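Local structure of phage-related protein (Bordetella bronchiseptica RB50, 3BJQ) at residues Val40-Ala54 with Phe73-Ser85. The protein is probably a major capsid (coat) protein of a phage, related to the phage major capsid protein E family. Numbering follows the deposited sequence.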
ATOM      1  N   VAL E  40      -0.399  31.681  16.657  1.00 33.07           N
ATOM      2  CA  VAL E  40       0.581  32.726  16.735  1.00 33.05           C
ATOM      3  C   VAL E  40       1.928  32.070  17.121  1.00 33.80           C
ATOM      4  O   VAL E  40       1.980  30.900  17.492  1.00 33.89           O
ATOM      5  CB  VAL E  40       0.226  33.865  17.758  1.00 33.67           C
ATOM      6  CG1 VAL E  40      -1.092  34.462  17.470  1.00 26.33           C
ATOM      7  CG2 VAL E  40       0.290  33.402  19.208  1.00 27.79           C
ATOM      8  N   ALA E  41       3.005  32.824  17.000  1.00 35.35           N
ATOM      9  CA  ALA E  41       4.343  32.343  17.364  1.00 38.66           C
ATOM     10  C   ALA E  41       4.871  32.995  18.637  1.00 41.06           C
ATOM     11  O   ALA E  41       5.632  32.373  19.379  1.00 43.59           O
ATOM     12  CB  ALA E  41       5.307  32.603  16.224  1.00 39.13           C
ATOM     13  N   GLN E  42       4.494  34.252  18.873  1.00 42.41           N
ATOM     14  CA  GLN E  42       5.002  35.041  20.012  1.00 44.93           C
ATOM     15  C   GLN E  42       4.158  34.915  21.286  1.00 41.83           C
ATOM     16  O   GLN E  42       2.920  34.998  21.238  1.00 39.24           O
ATOM     17  CB  GLN E  42       5.074  36.538  19.652  1.00 46.14           C
ATOM     18  CG  GLN E  42       6.094  36.954  18.569  1.00 51.03           C
ATOM     19  CD  GLN E  42       6.060  38.477  18.257  1.00 53.93           C
ATOM     20  OE1 GLN E  42       5.175  39.213  18.720  1.00 68.33           O
ATOM     21  NE2 GLN E  42       7.037  38.945  17.472  1.00 65.64           N
ATOM     22  N   TYR E  43       4.846  34.753  22.419  1.00 39.28           N
ATOM     23  CA  TYR E  43       4.209  34.717  23.736  1.00 39.83           C
ATOM     24  C   TYR E  43       3.768  36.100  24.217  1.00 40.37           C
ATOM     25  O   TYR E  43       2.854  36.221  25.042  1.00 41.14           O
ATOM     26  CB  TYR E  43       5.139  34.112  24.784  1.00 41.00           C
ATOM     27  CG  TYR E  43       5.088  32.621  24.805  1.00 37.72           C
ATOM     28  CD1 TYR E  43       5.829  31.869  23.914  1.00 40.65           C
ATOM     29  CD2 TYR E  43       4.286  31.956  25.710  1.00 39.21           C
ATOM     30  CE1 TYR E  43       5.771  30.472  23.924  1.00 40.17           C
ATOM     31  CE2 TYR E  43       4.222  30.568  25.731  1.00 44.54           C
ATOM     32  CZ  TYR E  43       4.968  29.841  24.836  1.00 38.03           C
ATOM     33  OH  TYR E  43       4.886  28.493  24.837  1.00 37.11           O
ATOM     34  N   GLY E  44       4.417  37.139  23.701  1.00 40.25           N
ATOM     35  CA  GLY E  44       4.041  38.516  23.989  1.00 39.91           C
ATOM     36  C   GLY E  44       3.953  39.289  22.684  1.00 41.10           C
ATOM     37  O   GLY E  44       4.695  39.018  21.736  1.00 43.10           O
ATOM     38  N   GLY E  45       3.030  40.236  22.604  1.00 40.07           N
ATOM     39  CA  GLY E  45       2.888  41.007  21.379  1.00 39.53           C
ATOM     40  C   GLY E  45       1.733  41.964  21.466  1.00 39.59           C
ATOM     41  O   GLY E  45       1.295  42.324  22.557  1.00 39.84           O
ATOM     42  N   LYS E  46       1.240  42.377  20.305  1.00 39.27           N
ATOM     43  CA  LYS E  46       0.099  43.267  20.215  1.00 38.98           C
ATOM     44  C   LYS E  46      -1.022  42.544  19.512  1.00 37.49           C
ATOM     45  O   LYS E  46      -0.774  41.817  18.551  1.00 37.67           O
ATOM     46  CB  LYS E  46       0.458  44.527  19.436  1.00 40.49           C
ATOM     47  CG  LYS E  46       1.028  45.672  20.293  1.00 44.27           C
ATOM     48  CD  LYS E  46       2.480  45.562  20.527  1.00 52.95           C
ATOM     49  CE  LYS E  46       2.971  46.760  21.331  1.00 57.00           C
ATOM     50  NZ  LYS E  46       2.268  46.848  22.643  1.00 59.26           N
ATOM     51  N   ILE E  47      -2.247  42.751  19.990  1.00 35.59           N
ATOM     52  CA  ILE E  47      -3.422  42.152  19.392  1.00 35.15           C
ATOM     53  C   ILE E  47      -3.676  42.865  18.079  1.00 36.05           C
ATOM     54  O   ILE E  47      -3.783  44.096  18.053  1.00 37.00           O
ATOM     55  CB  ILE E  47      -4.688  42.316  20.308  1.00 35.11           C
ATOM     56  CG1 ILE E  47      -4.494  41.614  21.657  1.00 33.84           C
ATOM     57  CG2 ILE E  47      -5.954  41.805  19.600  1.00 30.95           C
ATOM     58  CD1 ILE E  47      -5.562  41.930  22.684  1.00 33.22           C
ATOM     59  N   LEU E  48      -3.796  42.109  16.995  1.00 35.31           N
ATOM     60  CA  LEU E  48      -4.160  42.709  15.710  1.00 35.16           C
ATOM     61  C   LEU E  48      -5.615  43.085  15.847  1.00 33.81           C
ATOM     62  O   LEU E  48      -6.479  42.211  16.043  1.00 34.60           O
ATOM     63  CB  LEU E  48      -3.893  41.759  14.551  1.00 35.03           C
ATOM     64  CG  LEU E  48      -3.941  42.433  13.175  1.00 40.72           C
ATOM     65  CD1 LEU E  48      -2.826  43.491  13.009  1.00 40.31           C
ATOM     66  CD2 LEU E  48      -3.816  41.380  12.107  1.00 43.40           C
ATOM     67  N   THR E  49      -5.886  44.385  15.776  1.00 33.95           N
ATOM     68  CA  THR E  49      -7.186  44.956  16.131  1.00 33.49           C
ATOM     69  C   THR E  49      -7.930  45.460  14.901  1.00 33.98           C
ATOM     70  O   THR E  49      -7.341  46.023  13.983  1.00 33.91           O
ATOM     71  CB  THR E  49      -6.986  46.068  17.180  1.00 35.09           C
ATOM     72  OG1 THR E  49      -6.288  45.518  18.304  1.00 31.88           O
ATOM     73  CG2 THR E  49      -8.308  46.674  17.674  1.00 35.25           C
ATOM     74  N   PHE E  50      -9.238  45.249  14.903  1.00 33.21           N
ATOM     75  CA  PHE E  50     -10.084  45.625  13.798  1.00 33.61           C
ATOM     76  C   PHE E  50     -11.115  46.642  14.240  1.00 34.59           C
ATOM     77  O   PHE E  50     -12.066  46.321  14.949  1.00 36.02           O
ATOM     78  CB  PHE E  50     -10.740  44.373  13.217  1.00 31.32           C
ATOM     79  CG  PHE E  50      -9.776  43.236  13.046  1.00 28.11           C
ATOM     80  CD1 PHE E  50      -8.783  43.301  12.088  1.00 27.37           C
ATOM     81  CD2 PHE E  50      -9.809  42.158  13.901  1.00 27.21           C
ATOM     82  CE1 PHE E  50      -7.884  42.276  11.933  1.00 24.81           C
ATOM     83  CE2 PHE E  50      -8.930  41.122  13.766  1.00 23.72           C
ATOM     84  CZ  PHE E  50      -7.969  41.167  12.757  1.00 30.32           C
ATOM     85  N   GLY E  51     -10.903  47.877  13.811  1.00 35.40           N
ATOM     86  CA  GLY E  51     -11.831  48.955  14.052  1.00 36.65           C
ATOM     87  C   GLY E  51     -12.721  49.130  12.836  1.00 37.60           C
ATOM     88  O   GLY E  51     -12.789  48.241  11.972  1.00 35.79           O
ATOM     89  N   LYS E  52     -13.381  50.281  12.752  1.00 38.89           N
ATOM     90  CA  LYS E  52     -14.342  50.530  11.685  1.00 41.47           C
ATOM     91  C   LYS E  52     -13.680  50.460  10.321  1.00 40.24           C
ATOM     92  O   LYS E  52     -14.230  49.866   9.399  1.00 40.70           O
ATOM     93  CB  LYS E  52     -15.030  51.889  11.877  1.00 43.24           C
ATOM     94  CG  LYS E  52     -16.345  52.023  11.117  1.00 47.48           C
ATOM     95  CD  LYS E  52     -17.106  53.297  11.488  1.00 47.94           C
ATOM     96  CE  LYS E  52     -18.546  53.262  10.985  1.00 54.68           C
ATOM     97  NZ  LYS E  52     -19.357  54.422  11.517  1.00 61.86           N
ATOM     98  N   GLU E  53     -12.503  51.058  10.191  1.00 40.45           N
ATOM     99  CA  GLU E  53     -11.775  51.062   8.924  1.00 42.03           C
ATOM    100  C   GLU E  53     -11.421  49.646   8.444  1.00 39.96           C
ATOM    101  O   GLU E  53     -11.535  49.347   7.267  1.00 39.34           O
ATOM    102  CB  GLU E  53     -10.488  51.858   9.066  1.00 41.82           C
ATOM    103  CG  GLU E  53      -9.640  51.877   7.787  1.00 53.30           C
ATOM    104  CD  GLU E  53      -8.144  52.105   8.037  1.00 52.35           C
ATOM    105  OE1 GLU E  53      -7.617  51.646   9.080  1.00 67.17           O
ATOM    106  OE2 GLU E  53      -7.488  52.724   7.161  1.00 70.84           O
ATOM    107  N   ALA E  54     -10.975  48.802   9.363  1.00 38.14           N
ATOM    108  CA  ALA E  54     -10.617  47.404   9.056  1.00 37.36           C
ATOM    109  C   ALA E  54     -11.772  46.633   8.448  1.00 36.43           C
ATOM    110  O   ALA E  54     -11.613  45.955   7.428  1.00 34.32           O
ATOM    111  CB  ALA E  54     -10.134  46.684  10.322  1.00 36.48           C
ATOM    112  N   PHE E  73      -5.524  44.251   7.187  1.00 36.56           N
ATOM    113  CA  PHE E  73      -6.763  44.886   7.642  1.00 37.26           C
ATOM    114  C   PHE E  73      -6.630  45.540   9.017  1.00 40.18           C
ATOM    115  O   PHE E  73      -7.115  46.665   9.206  1.00 43.25           O
ATOM    116  CB  PHE E  73      -7.902  43.887   7.674  1.00 35.33           C
ATOM    117  CG  PHE E  73      -8.166  43.285   6.360  1.00 33.60           C
ATOM    118  CD1 PHE E  73      -8.731  44.042   5.363  1.00 35.42           C
ATOM    119  CD2 PHE E  73      -7.793  41.988   6.084  1.00 37.44           C
ATOM    120  CE1 PHE E  73      -8.945  43.512   4.124  1.00 35.23           C
ATOM    121  CE2 PHE E  73      -8.012  41.458   4.838  1.00 33.39           C
ATOM    122  CZ  PHE E  73      -8.582  42.222   3.876  1.00 26.11           C
ATOM    123  N   GLY E  74      -5.974  44.857   9.953  1.00 37.62           N
ATOM    124  CA  GLY E  74      -5.945  45.324  11.338  1.00 40.00           C
ATOM    125  C   GLY E  74      -4.750  46.177  11.701  1.00 41.32           C
ATOM    126  O   GLY E  74      -3.845  46.349  10.878  1.00 43.16           O
ATOM    127  N   TYR E  75      -4.770  46.721  12.928  1.00 39.61           N
ATOM    128  CA  TYR E  75      -3.655  47.519  13.487  1.00 38.69           C
ATOM    129  C   TYR E  75      -3.152  46.937  14.816  1.00 40.13           C
ATOM    130  O   TYR E  75      -3.879  46.247  15.541  1.00 35.66           O
ATOM    131  CB  TYR E  75      -4.059  49.000  13.692  1.00 39.53           C
ATOM    132  CG  TYR E  75      -5.170  49.251  14.703  1.00 37.66           C
ATOM    133  CD1 TYR E  75      -6.490  49.306  14.297  1.00 37.79           C
ATOM    134  CD2 TYR E  75      -4.895  49.465  16.049  1.00 41.62           C
ATOM    135  CE1 TYR E  75      -7.514  49.534  15.198  1.00 35.28           C
ATOM    136  CE2 TYR E  75      -5.919  49.702  16.968  1.00 37.65           C
ATOM    137  CZ  TYR E  75      -7.230  49.717  16.530  1.00 40.32           C
ATOM    138  OH  TYR E  75      -8.272  49.973  17.404  1.00 41.99           O
ATOM    139  N   GLU E  76      -1.900  47.220  15.151  1.00 41.79           N
ATOM    140  CA  GLU E  76      -1.369  46.766  16.423  1.00 43.78           C
ATOM    141  C   GLU E  76      -2.048  47.518  17.546  1.00 43.92           C
ATOM    142  O   GLU E  76      -1.889  48.725  17.686  1.00 43.59           O
ATOM    143  CB  GLU E  76       0.126  46.996  16.532  1.00 42.41           C
ATOM    144  CG  GLU E  76       0.939  46.148  15.611  1.00 50.47           C
ATOM    145  CD  GLU E  76       2.419  46.333  15.838  1.00 54.79           C
ATOM    146  OE1 GLU E  76       2.859  47.494  15.941  1.00 62.37           O
ATOM    147  OE2 GLU E  76       3.140  45.322  15.912  1.00 62.21           O
ATOM    148  N   GLY E  77      -2.800  46.799  18.362  1.00 43.04           N
ATOM    149  CA  GLY E  77      -3.537  47.426  19.438  1.00 43.00           C
ATOM    150  C   GLY E  77      -2.922  47.112  20.764  1.00 42.63           C
ATOM    151  O   GLY E  77      -1.717  47.198  20.917  1.00 44.09           O
ATOM    152  N   ASP E  78      -3.768  46.723  21.709  1.00 43.53           N
ATOM    153  CA  ASP E  78      -3.363  46.434  23.084  1.00 44.59           C
ATOM    154  C   ASP E  78      -2.443  45.231  23.138  1.00 44.26           C
ATOM    155  O   ASP E  78      -2.515  44.358  22.298  1.00 43.89           O
ATOM    156  CB  ASP E  78      -4.602  46.173  23.973  1.00 43.68           C
ATOM    157  CG  ASP E  78      -5.416  47.431  24.231  1.00 48.47           C
ATOM    158  OD1 ASP E  78      -4.956  48.515  23.848  1.00 48.04           O
ATOM    159  OD2 ASP E  78      -6.507  47.341  24.834  1.00 54.16           O
ATOM    160  N   PRO E  79      -1.566  45.191  24.137  1.00 45.47           N
ATOM    161  CA  PRO E  79      -0.662  44.078  24.227  1.00 45.73           C
ATOM    162  C   PRO E  79      -1.375  42.836  24.717  1.00 43.86           C
ATOM    163  O   PRO E  79      -2.403  42.924  25.384  1.00 43.19           O
ATOM    164  CB  PRO E  79       0.349  44.537  25.271  1.00 45.58           C
ATOM    165  CG  PRO E  79      -0.410  45.440  26.136  1.00 47.34           C
ATOM    166  CD  PRO E  79      -1.364  46.146  25.242  1.00 47.41           C
ATOM    167  N   TYR E  80      -0.831  41.689  24.348  1.00 43.41           N
ATOM    168  CA  TYR E  80      -1.314  40.414  24.840  1.00 40.80           C
ATOM    169  C   TYR E  80      -0.139  39.680  25.440  1.00 42.42           C
ATOM    170  O   TYR E  80       1.010  39.924  25.073  1.00 41.08           O
ATOM    171  CB  TYR E  80      -1.939  39.566  23.726  1.00 39.30           C
ATOM    172  CG  TYR E  80      -0.954  38.871  22.792  1.00 32.75           C
ATOM    173  CD1 TYR E  80      -0.339  37.674  23.152  1.00 33.36           C
ATOM    174  CD2 TYR E  80      -0.696  39.383  21.532  1.00 36.99           C
ATOM    175  CE1 TYR E  80       0.521  37.025  22.283  1.00 33.95           C
ATOM    176  CE2 TYR E  80       0.171  38.760  20.668  1.00 36.10           C
ATOM    177  CZ  TYR E  80       0.770  37.584  21.044  1.00 32.02           C
ATOM    178  OH  TYR E  80       1.628  36.985  20.176  1.00 35.91           O
ATOM    179  N   SER E  81      -0.437  38.742  26.330  1.00 43.45           N
ATOM    180  CA  SER E  81       0.596  37.944  26.929  1.00 44.78           C
ATOM    181  C   SER E  81       0.074  36.535  27.186  1.00 43.50           C
ATOM    182  O   SER E  81      -0.918  36.331  27.904  1.00 44.58           O
ATOM    183  CB  SER E  81       1.116  38.586  28.216  1.00 46.05           C
ATOM    184  OG  SER E  81       2.175  37.808  28.767  1.00 51.36           O
ATOM    185  N   ILE E  82       0.736  35.565  26.568  1.00 41.29           N
ATOM    186  CA  ILE E  82       0.378  34.177  26.755  1.00 39.97           C
ATOM    187  C   ILE E  82       1.285  33.714  27.884  1.00 41.91           C
ATOM    188  O   ILE E  82       2.513  33.788  27.771  1.00 42.70           O
ATOM    189  CB  ILE E  82       0.605  33.360  25.472  1.00 38.35           C
ATOM    190  CG1 ILE E  82      -0.385  33.803  24.394  1.00 37.50           C
ATOM    191  CG2 ILE E  82       0.491  31.853  25.755  1.00 37.30           C
ATOM    192  CD1 ILE E  82      -0.064  33.312  23.003  1.00 27.01           C
ATOM    193  N   VAL E  83       0.686  33.277  28.986  1.00 43.27           N
ATOM    194  CA  VAL E  83       1.461  32.790  30.132  1.00 46.48           C
ATOM    195  C   VAL E  83       1.723  31.296  29.937  1.00 46.67           C
ATOM    196  O   VAL E  83       0.779  30.519  29.731  1.00 46.04           O
ATOM    197  CB  VAL E  83       0.753  33.073  31.497  1.00 47.27           C
ATOM    198  CG1 VAL E  83       1.450  32.350  32.656  1.00 49.97           C
ATOM    199  CG2 VAL E  83       0.730  34.575  31.777  1.00 46.80           C
ATOM    200  N   PRO E  84       3.009  30.895  29.950  1.00 47.81           N
ATOM    201  CA  PRO E  84       3.325  29.484  29.869  1.00 48.95           C
ATOM    202  C   PRO E  84       2.695  28.765  31.052  1.00 49.63           C
ATOM    203  O   PRO E  84       3.005  29.078  32.195  1.00 52.03           O
ATOM    204  CB  PRO E  84       4.854  29.457  29.974  1.00 48.13           C
ATOM    205  CG  PRO E  84       5.292  30.766  29.568  1.00 48.03           C
ATOM    206  CD  PRO E  84       4.234  31.707  30.031  1.00 49.15           C
ATOM    207  N   SER E  85       1.806  27.825  30.783  1.00 49.67           N
ATOM    208  CA  SER E  85       1.036  27.203  31.854  1.00 49.55           C
ATOM    209  C   SER E  85       0.928  25.697  31.639  1.00 48.38           C
ATOM    210  O   SER E  85      -0.174  25.121  31.703  1.00 47.32           O
ATOM    211  CB  SER E  85      -0.362  27.833  31.929  1.00 49.97           C
ATOM    212  OG  SER E  85      -0.308  29.256  31.984  1.00 55.44           O
TER
HETATM  213  O   HOH W   1       4.375  36.565  27.772  1.00 62.42           O
HETATM  214  O   HOH W   2      -6.674  45.947  20.792  1.00 34.03           O
HETATM  215  O   HOH W   3      -7.181  49.157  10.193  1.00 41.91           O
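Gly45 and Tyr80, like Thr49 and Tyr75, are hydrogen-bonded pairs of an antiparallel ladder between strands 44-49 and 75-81, and between them the register slips by one residue, a beta bulge at Gly77-Asp78. There both Gly77 N (2.9 Å to Ile47 O) and Asp78 O (2.8 Å to Ile47 N, with an almost straight N-H...O angle of 177°) bond to the same isoleucine, so the ladder continues through the corner.

Tyr80 lies flat against the 40-54 backbone: Gly45 N stands over the centre of its ring, and the carbonyl carbon of Lys46 meets the ring at its edge. Its chi1 of 77°, placing CG between backbone N and carbonyl carbon, swings the ring across the opposite strand. The phenol OH then donates to Gln42 O at 2.6 Å, approaching from above the carbonyl plane and linking the ring to the loop that precedes strand 44-49. Tyr80 CE2 lies 3.6 Å from Gly45 CA. Beyond it, Ile82 N bonds Tyr43 O in the carbonyl plane, while Ile82 CD1 and Val40 CG2 reach each other tip to tip at 3.8 Å.

Tyr75, with a similar chi1 of 64°, lays its ring over Thr49, whose CB sits 3.8 Å from the centroid, a CH-pi contact over the face. Thr49 OG1 also shares a water with Asp78 N, bridging the strands at the bulge. Phe50 CD1 packs on Gly74 CA at 3.6 Å.

Within the chain the pair forms a two-stranded sheet beside strands 264-269 and 286-299. Tyr267 packs edge-to-face with Tyr80 and bonds Leu48 N through its hydroxyl, Ile47 and Ile82 touch both strands, Asp294 takes the Tyr43 hydroxyl, Gly51 takes the N-cap position of helix 52-58, and Phe50 touches Phe55 of that helix.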